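Local coordinates for protein adenosine 5'-monophosphoramidase HNT1 (Candida albicans, PDB 6IQ1) that probably hydrolyses adenosine 5'-monophosphoramidates to AMP and an amine, working as a homodimer of the histidine triad family, at residues D[7-12]-D[102-107]; D[42-47]-D[66-71]. All coordinates share one frame; numbering follows the deposited sequence.

Contact 1 of 2, residues D[7-12]-D[102-107]. With ZN (zinc ion), chain H.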
ATOM      1  N   CYS D   7     -20.169   5.586   9.610  1.00 53.22           N
ATOM      2  CA  CYS D   7     -19.112   5.038   8.778  1.00 42.56           C
ATOM      3  C   CYS D   7     -19.390   3.565   8.556  1.00 36.27           C
ATOM      4  O   CYS D   7     -19.458   2.790   9.518  1.00 39.13           O
ATOM      5  CB  CYS D   7     -17.742   5.235   9.427  1.00 42.04           C
ATOM      6  SG  CYS D   7     -16.416   4.267   8.654  1.00 36.00           S
ATOM      7  N   ILE D   8     -19.536   3.185   7.289  1.00 37.12           N
ATOM      8  CA  ILE D   8     -19.853   1.803   6.941  1.00 38.48           C
ATOM      9  C   ILE D   8     -18.782   0.854   7.468  1.00 35.42           C
ATOM     10  O   ILE D   8     -19.092  -0.262   7.897  1.00 34.52           O
ATOM     11  CB  ILE D   8     -20.058   1.671   5.409  1.00 42.14           C
ATOM     12  CG1 ILE D   8     -20.724   0.351   5.049  1.00 44.27           C
ATOM     13  CG2 ILE D   8     -18.753   1.752   4.626  1.00 38.68           C
ATOM     14  CD1 ILE D   8     -22.200   0.479   4.868  1.00 52.65           C
ATOM     15  N   PHE D   9     -17.515   1.292   7.487  1.00 34.65           N
ATOM     16  CA  PHE D   9     -16.441   0.405   7.920  1.00 36.43           C
ATOM     17  C   PHE D   9     -16.433   0.247   9.440  1.00 34.35           C
ATOM     18  O   PHE D   9     -16.196  -0.855   9.948  1.00 34.83           O
ATOM     19  CB  PHE D   9     -15.096   0.909   7.388  1.00 33.41           C
ATOM     20  CG  PHE D   9     -14.862   0.578   5.934  1.00 33.20           C
ATOM     21  CD1 PHE D   9     -15.803  -0.153   5.216  1.00 32.73           C
ATOM     22  CD2 PHE D   9     -13.711   1.012   5.277  1.00 38.41           C
ATOM     23  CE1 PHE D   9     -15.600  -0.454   3.876  1.00 32.70           C
ATOM     24  CE2 PHE D   9     -13.489   0.721   3.926  1.00 33.95           C
ATOM     25  CZ  PHE D   9     -14.436  -0.014   3.227  1.00 36.37           C
ATOM     26  N   CYS D  10     -16.694   1.329  10.181  1.00 33.70           N
ATOM     27  CA  CYS D  10     -16.940   1.203  11.619  1.00 34.22           C
ATOM     28  C   CYS D  10     -18.129   0.282  11.911  1.00 38.10           C
ATOM     29  O   CYS D  10     -18.045  -0.599  12.773  1.00 39.04           O
ATOM     30  CB  CYS D  10     -17.165   2.580  12.235  1.00 31.31           C
ATOM     31  SG  CYS D  10     -15.651   3.515  12.499  1.00 33.59           S
ATOM     32  N   LYS D  11     -19.254   0.472  11.205  1.00 36.31           N
ATOM     33  CA  LYS D  11     -20.403  -0.404  11.420  1.00 37.66           C
ATOM     34  C   LYS D  11     -20.055  -1.854  11.094  1.00 38.82           C
ATOM     35  O   LYS D  11     -20.498  -2.776  11.791  1.00 41.09           O
ATOM     36  CB  LYS D  11     -21.595   0.045  10.572  1.00 42.32           C
ATOM     37  CG  LYS D  11     -22.346   1.284  11.048  1.00 43.86           C
ATOM     38  CD  LYS D  11     -23.138   1.886   9.869  1.00 40.96           C
ATOM     39  CE  LYS D  11     -23.953   3.113  10.257  1.00 50.42           C
ATOM     40  NZ  LYS D  11     -24.105   4.038   9.088  1.00 60.46           N
ATOM     41  N   ILE D  12     -19.273  -2.080  10.031  1.00 33.42           N
ATOM     42  CA  ILE D  12     -18.880  -3.441   9.669  1.00 34.16           C
ATOM     43  C   ILE D  12     -18.035  -4.068  10.776  1.00 41.14           C
ATOM     44  O   ILE D  12     -18.216  -5.246  11.121  1.00 39.24           O
ATOM     45  CB  ILE D  12     -18.134  -3.448   8.322  1.00 35.02           C
ATOM     46  CG1 ILE D  12     -19.106  -3.485   7.142  1.00 37.54           C
ATOM     47  CG2 ILE D  12     -17.178  -4.639   8.235  1.00 35.18           C
ATOM     48  CD1 ILE D  12     -18.437  -3.211   5.779  1.00 33.19           C
ATOM     49  N   VAL D 102     -14.714   5.709   0.587  1.00 35.89           N
ATOM     50  CA  VAL D 102     -15.077   5.593   2.000  1.00 36.59           C
ATOM     51  C   VAL D 102     -13.962   6.202   2.840  1.00 37.44           C
ATOM     52  O   VAL D 102     -12.796   5.804   2.718  1.00 37.87           O
ATOM     53  CB  VAL D 102     -15.310   4.123   2.394  1.00 40.97           C
ATOM     54  CG1 VAL D 102     -15.532   3.984   3.904  1.00 36.01           C
ATOM     55  CG2 VAL D 102     -16.466   3.529   1.620  1.00 34.34           C
ATOM     56  N   ASP D 103     -14.318   7.148   3.707  1.00 36.95           N
ATOM     57  CA  ASP D 103     -13.357   7.912   4.509  1.00 36.22           C
ATOM     58  C   ASP D 103     -12.940   7.200   5.802  1.00 37.00           C
ATOM     59  O   ASP D 103     -12.880   7.811   6.877  1.00 37.54           O
ATOM     60  CB  ASP D 103     -13.936   9.292   4.797  1.00 35.40           C
ATOM     61  CG  ASP D 103     -14.201  10.086   3.517  1.00 46.26           C
ATOM     62  OD1 ASP D 103     -13.326  10.090   2.610  1.00 46.51           O
ATOM     63  OD2 ASP D 103     -15.295  10.686   3.404  1.00 46.82           O
ATOM     64  N   HIS D 104     -12.647   5.902   5.702  1.00 36.81           N
ATOM     65  CA  HIS D 104     -11.964   5.117   6.728  1.00 35.17           C
ATOM     66  C   HIS D 104     -10.826   4.370   6.035  1.00 33.74           C
ATOM     67  O   HIS D 104     -11.064   3.632   5.073  1.00 32.66           O
ATOM     68  CB  HIS D 104     -12.941   4.147   7.396  1.00 31.59           C
ATOM     69  CG  HIS D 104     -12.356   3.347   8.522  1.00 36.84           C
ATOM     70  ND1 HIS D 104     -12.920   3.312   9.782  1.00 37.08           N
ATOM     71  CD2 HIS D 104     -11.291   2.509   8.571  1.00 38.23           C
ATOM     72  CE1 HIS D 104     -12.218   2.508  10.562  1.00 34.89           C
ATOM     73  NE2 HIS D 104     -11.226   2.004   9.852  1.00 34.65           N
ATOM     74  N   VAL D 105      -9.596   4.585   6.507  1.00 31.75           N
ATOM     75  CA  VAL D 105      -8.416   3.982   5.896  1.00 29.73           C
ATOM     76  C   VAL D 105      -8.660   2.506   5.631  1.00 28.34           C
ATOM     77  O   VAL D 105      -9.017   1.747   6.536  1.00 32.18           O
ATOM     78  CB  VAL D 105      -7.185   4.190   6.802  1.00 31.66           C
ATOM     79  CG1 VAL D 105      -5.970   3.348   6.326  1.00 27.32           C
ATOM     80  CG2 VAL D 105      -6.836   5.655   6.853  1.00 27.18           C
ATOM     81  N   HIS D 106      -8.472   2.093   4.382  1.00 24.94           N
ATOM     82  CA  HIS D 106      -8.571   0.686   4.024  1.00 28.31           C
ATOM     83  C   HIS D 106      -7.496   0.357   3.003  1.00 30.22           C
ATOM     84  O   HIS D 106      -7.270   1.122   2.060  1.00 28.66           O
ATOM     85  CB  HIS D 106      -9.957   0.298   3.469  1.00 28.02           C
ATOM     86  CG  HIS D 106     -10.460   1.180   2.365  1.00 27.76           C
ATOM     87  ND1 HIS D 106     -10.743   2.518   2.545  1.00 30.33           N
ATOM     88  CD2 HIS D 106     -10.776   0.898   1.077  1.00 25.99           C
ATOM     89  CE1 HIS D 106     -11.185   3.028   1.406  1.00 31.77           C
ATOM     90  NE2 HIS D 106     -11.216   2.066   0.501  1.00 27.88           N
ATOM     91  N   PHE D 107      -6.844  -0.776   3.204  1.00 28.29           N
ATOM     92  CA  PHE D 107      -5.854  -1.292   2.283  1.00 27.97           C
ATOM     93  C   PHE D 107      -6.497  -2.342   1.387  1.00 28.85           C
ATOM     94  O   PHE D 107      -7.298  -3.158   1.853  1.00 33.93           O
ATOM     95  CB  PHE D 107      -4.682  -1.891   3.077  1.00 28.93           C
ATOM     96  CG  PHE D 107      -3.767  -0.854   3.669  1.00 27.10           C
ATOM     97  CD1 PHE D 107      -4.086  -0.231   4.859  1.00 27.73           C
ATOM     98  CD2 PHE D 107      -2.591  -0.488   3.017  1.00 27.38           C
ATOM     99  CE1 PHE D 107      -3.246   0.736   5.399  1.00 30.09           C
ATOM    100  CE2 PHE D 107      -1.746   0.466   3.548  1.00 23.97           C
ATOM    101  CZ  PHE D 107      -2.074   1.087   4.731  1.00 25.80           C
TER
HETATM  102 ZN    ZN H 201     -14.843   4.324  10.308  1.00 46.06          ZN

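Contact 2 of 2, residues D[42-47]-D[66-71]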
ATOM      1  N   VAL D  42      -9.396  -8.395  -1.161  1.00 31.85           N
ATOM      2  CA  VAL D  42      -9.603  -8.296   0.278  1.00 31.29           C
ATOM      3  C   VAL D  42      -9.379  -6.855   0.692  1.00 30.33           C
ATOM      4  O   VAL D  42      -8.575  -6.147   0.083  1.00 32.42           O
ATOM      5  CB  VAL D  42      -8.660  -9.250   1.039  1.00 30.70           C
ATOM      6  CG1 VAL D  42      -8.783  -9.075   2.564  1.00 27.56           C
ATOM      7  CG2 VAL D  42      -8.942 -10.685   0.632  1.00 31.07           C
ATOM      8  N   LEU D  43     -10.131  -6.407   1.701  1.00 31.31           N
ATOM      9  CA  LEU D  43      -9.897  -5.127   2.357  1.00 30.31           C
ATOM     10  C   LEU D  43      -9.316  -5.383   3.735  1.00 30.12           C
ATOM     11  O   LEU D  43      -9.665  -6.367   4.385  1.00 27.92           O
ATOM     12  CB  LEU D  43     -11.176  -4.302   2.506  1.00 29.56           C
ATOM     13  CG  LEU D  43     -11.944  -4.030   1.222  1.00 35.61           C
ATOM     14  CD1 LEU D  43     -13.305  -3.488   1.562  1.00 31.93           C
ATOM     15  CD2 LEU D  43     -11.170  -3.075   0.308  1.00 31.22           C
ATOM     16  N   ILE D  44      -8.427  -4.490   4.169  1.00 27.69           N
ATOM     17  CA  ILE D  44      -7.750  -4.605   5.455  1.00 28.51           C
ATOM     18  C   ILE D  44      -7.788  -3.233   6.105  1.00 26.88           C
ATOM     19  O   ILE D  44      -7.266  -2.265   5.540  1.00 29.44           O
ATOM     20  CB  ILE D  44      -6.293  -5.079   5.320  1.00 28.53           C
ATOM     21  CG1 ILE D  44      -6.206  -6.396   4.543  1.00 24.89           C
ATOM     22  CG2 ILE D  44      -5.653  -5.185   6.689  1.00 29.76           C
ATOM     23  CD1 ILE D  44      -5.930  -6.217   3.059  1.00 27.31           C
ATOM     24  N   ILE D  45      -8.415  -3.137   7.273  1.00 28.40           N
ATOM     25  CA  ILE D  45      -8.656  -1.830   7.883  1.00 27.91           C
ATOM     26  C   ILE D  45      -8.195  -1.797   9.339  1.00 30.11           C
ATOM     27  O   ILE D  45      -8.333  -2.785  10.082  1.00 29.40           O
ATOM     28  CB  ILE D  45     -10.140  -1.432   7.764  1.00 32.27           C
ATOM     29  CG1 ILE D  45     -11.018  -2.258   8.705  1.00 27.03           C
ATOM     30  CG2 ILE D  45     -10.636  -1.569   6.305  1.00 28.28           C
ATOM     31  CD1 ILE D  45     -12.494  -1.926   8.564  1.00 32.04           C
ATOM     32  N   PRO D  46      -7.621  -0.687   9.783  1.00 29.90           N
ATOM     33  CA  PRO D  46      -7.452  -0.485  11.220  1.00 30.58           C
ATOM     34  C   PRO D  46      -8.813  -0.294  11.875  1.00 32.10           C
ATOM     35  O   PRO D  46      -9.756   0.201  11.254  1.00 32.73           O
ATOM     36  CB  PRO D  46      -6.605   0.789  11.300  1.00 32.80           C
ATOM     37  CG  PRO D  46      -6.971   1.548  10.064  1.00 35.01           C
ATOM     38  CD  PRO D  46      -7.235   0.500   8.995  1.00 32.30           C
ATOM     39  N   LYS D  47      -8.920  -0.706  13.142  1.00 33.74           N
ATOM     40  CA  LYS D  47     -10.184  -0.539  13.857  1.00 36.80           C
ATOM     41  C   LYS D  47     -10.397   0.908  14.280  1.00 39.42           C
ATOM     42  O   LYS D  47     -11.540   1.379  14.340  1.00 51.40           O
ATOM     43  CB  LYS D  47     -10.236  -1.466  15.060  1.00 29.77           C
ATOM     44  CG  LYS D  47     -10.657  -2.888  14.704  1.00 32.55           C
ATOM     45  CD  LYS D  47     -10.123  -3.888  15.741  1.00 35.25           C
ATOM     46  CE  LYS D  47     -10.698  -5.279  15.518  1.00 34.65           C
ATOM     47  NZ  LYS D  47     -10.580  -6.133  16.744  1.00 33.01           N
ATOM     48  N   PRO D  66       1.688  -6.970   8.505  1.00 28.15           N
ATOM     49  CA  PRO D  66       1.727  -8.388   8.891  1.00 29.88           C
ATOM     50  C   PRO D  66       0.403  -9.105   8.664  1.00 29.72           C
ATOM     51  O   PRO D  66       0.400 -10.287   8.288  1.00 29.11           O
ATOM     52  CB  PRO D  66       2.118  -8.332  10.369  1.00 25.63           C
ATOM     53  CG  PRO D  66       2.960  -7.124  10.448  1.00 25.62           C
ATOM     54  CD  PRO D  66       2.265  -6.122   9.564  1.00 26.63           C
ATOM     55  N   VAL D  67      -0.727  -8.422   8.830  1.00 28.76           N
ATOM     56  CA  VAL D  67      -1.992  -9.060   8.479  1.00 25.63           C
ATOM     57  C   VAL D  67      -2.078  -9.293   6.970  1.00 28.42           C
ATOM     58  O   VAL D  67      -2.488 -10.375   6.522  1.00 28.43           O
ATOM     59  CB  VAL D  67      -3.172  -8.229   8.998  1.00 25.91           C
ATOM     60  CG1 VAL D  67      -4.484  -8.763   8.423  1.00 23.98           C
ATOM     61  CG2 VAL D  67      -3.167  -8.221  10.526  1.00 21.66           C
ATOM     62  N   VAL D  68      -1.701  -8.286   6.160  1.00 27.60           N
ATOM     63  CA  VAL D  68      -1.726  -8.460   4.706  1.00 27.08           C
ATOM     64  C   VAL D  68      -0.831  -9.629   4.310  1.00 28.07           C
ATOM     65  O   VAL D  68      -1.198 -10.460   3.475  1.00 28.53           O
ATOM     66  CB  VAL D  68      -1.315  -7.159   3.981  1.00 25.85           C
ATOM     67  CG1 VAL D  68      -1.343  -7.346   2.467  1.00 21.23           C
ATOM     68  CG2 VAL D  68      -2.215  -6.002   4.377  1.00 24.25           C
ATOM     69  N   LYS D  69       0.338  -9.735   4.942  1.00 29.37           N
ATOM     70  CA  LYS D  69       1.230 -10.852   4.658  1.00 30.51           C
ATOM     71  C   LYS D  69       0.562 -12.180   4.982  1.00 30.84           C
ATOM     72  O   LYS D  69       0.613 -13.123   4.184  1.00 32.97           O
ATOM     73  CB  LYS D  69       2.524 -10.709   5.450  1.00 26.96           C
ATOM     74  CG  LYS D  69       3.402 -11.917   5.342  1.00 26.40           C
ATOM     75  CD  LYS D  69       4.739 -11.629   5.961  1.00 31.00           C
ATOM     76  CE  LYS D  69       5.541 -12.880   6.131  1.00 29.84           C
ATOM     77  NZ  LYS D  69       6.526 -12.579   7.175  1.00 34.13           N
ATOM     78  N   LYS D  70      -0.074 -12.270   6.151  1.00 28.12           N
ATOM     79  CA  LYS D  70      -0.785 -13.493   6.498  1.00 29.45           C
ATOM     80  C   LYS D  70      -1.902 -13.792   5.489  1.00 34.58           C
ATOM     81  O   LYS D  70      -2.132 -14.959   5.136  1.00 32.20           O
ATOM     82  CB  LYS D  70      -1.325 -13.393   7.930  1.00 30.91           C
ATOM     83  CG  LYS D  70      -1.610 -14.754   8.559  1.00 31.74           C
ATOM     84  CD  LYS D  70      -2.178 -14.605   9.938  1.00 34.20           C
ATOM     85  CE  LYS D  70      -2.720 -15.927  10.486  1.00 35.73           C
ATOM     86  NZ  LYS D  70      -3.286 -15.739  11.846  1.00 39.30           N
ATOM     87  N   LEU D  71      -2.579 -12.749   4.979  1.00 30.49           N
ATOM     88  CA  LEU D  71      -3.632 -12.974   3.989  1.00 31.68           C
ATOM     89  C   LEU D  71      -3.081 -13.526   2.675  1.00 32.93           C
ATOM     90  O   LEU D  71      -3.766 -14.312   2.005  1.00 34.72           O
ATOM     91  CB  LEU D  71      -4.420 -11.684   3.734  1.00 27.58           C
ATOM     92  CG  LEU D  71      -5.376 -11.255   4.844  1.00 32.89           C
ATOM     93  CD1 LEU D  71      -5.693  -9.773   4.708  1.00 27.35           C
ATOM     94  CD2 LEU D  71      -6.644 -12.114   4.840  1.00 26.46           C
TER

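Contact 1 of 2, residues D[7-12]-D[102-107]
Phe9 and His104 mark the nearest approach of two backbones, their CA atoms 6.6 Å apart, where the first turn of helix 8-14 meets the irregular chain that leads from Val102 into strand 107-112. No hydrogen bond crosses between the segments; they are joined by a shared zinc ion and by packing centred on Phe9. Cys7, at the N-cap, and Cys10 form a CxxC pair that binds zinc through SG at 2.3 and 2.5 Å, and His104 adds ND1 at 2.2 Å; His49 is the fourth ligand. The amide N of Cys10 also donates to Cys7 SG (3.3 Å), nearly straight at 170°, so one sulfur both caps the helix and holds the metal. His104 holds CG opposite its backbone N (chi1 -177°), which brings ND1 to the metal; Phe9 CB lies over one face of the ring and Cys10 SG at its edge. NE2 of the same ring is hydrogen-bonded to the carbonyl O of Pro46. The buried Phe9 ring has Val102 CG1 over one face, 3.9 Å from the centroid, and turns its edge to the face of His106. That T-shaped pair has planes at 80°, with CE2 of Phe9 closest to CG of His106. His106 ND1 is in turn hydrogen-bonded to the carbonyl O of His104 at 2.8 Å. By similarity to other HINT proteins, His106 is the residue that becomes AMP-linked, and His104 and His106 belong to the histidine triad motif. Zinc thus ties the amino-terminal helix to one triad residue, while Phe9 packs against the probable nucleophile, where its edge and the ND1 bond should together limit rotation of the imidazole.

Contact 2 of 2, residues D[42-47]-D[66-71]
Ile44 and Leu71 meet tip to tip, Leu71 CD1 lying 3.4 Å from Ile44 CG1, and between them they bury more surface here than the other residues of the contact. With CG opposite the carbonyl carbon (chi1 -73°) and CD1 extended beyond it (chi2 160°), Leu71 brings that methyl to Ile44 and also to Val42 CG1, 3.8 Å away. The branches of Ile44 divide their contacts. CG1 and CD1 run across Val68 at about a right angle, with CD1 3.9 Å from Val68 CG2, whereas the Ile44 and Val67 side chains slide past each other in opposite directions, Ile44 CG2 4.1 Å from Val67 CG1. Strand 42-46, the middle one of the antiparallel sheet of the HIT fold, has helix 58-74 packed on this face; the two short axes run nearly antiparallel at 157° and come within 9.6 Å. On the other face of the strand, Leu43 touches Phe9 of helix 8-14. Ile23 of strand 21-24 touches both Val67 and Leu71, extending the apolar layer across the sheet. Val68 also packs on Leu53 of the second subunit, and Lys69, on the side of the helix turned from the strand, forms a salt bridge with Asp58 of that subunit.

How the contacts relate
Strand 42-46 lies between the two contacts, with helix 58-74 on one face in contact 2 and helix 8-14, which belongs to contact 1, on the other. Contact 2 is the more deeply buried, made of aliphatic side chains alone; contact 1 is only partly buried, farther from the centre of the chain, and combines metal coordination with aromatic packing. They meet directly where Phe107 N lies 2.8 Å from Ile44 O, a probable hydrogen bond between neighbouring strands, and where Ile45 CG2 packs 3.5 Å from His106 CB. Along the sequence, contact 2 is nested within the loop that contact 1 closes. Both also touch the second subunit.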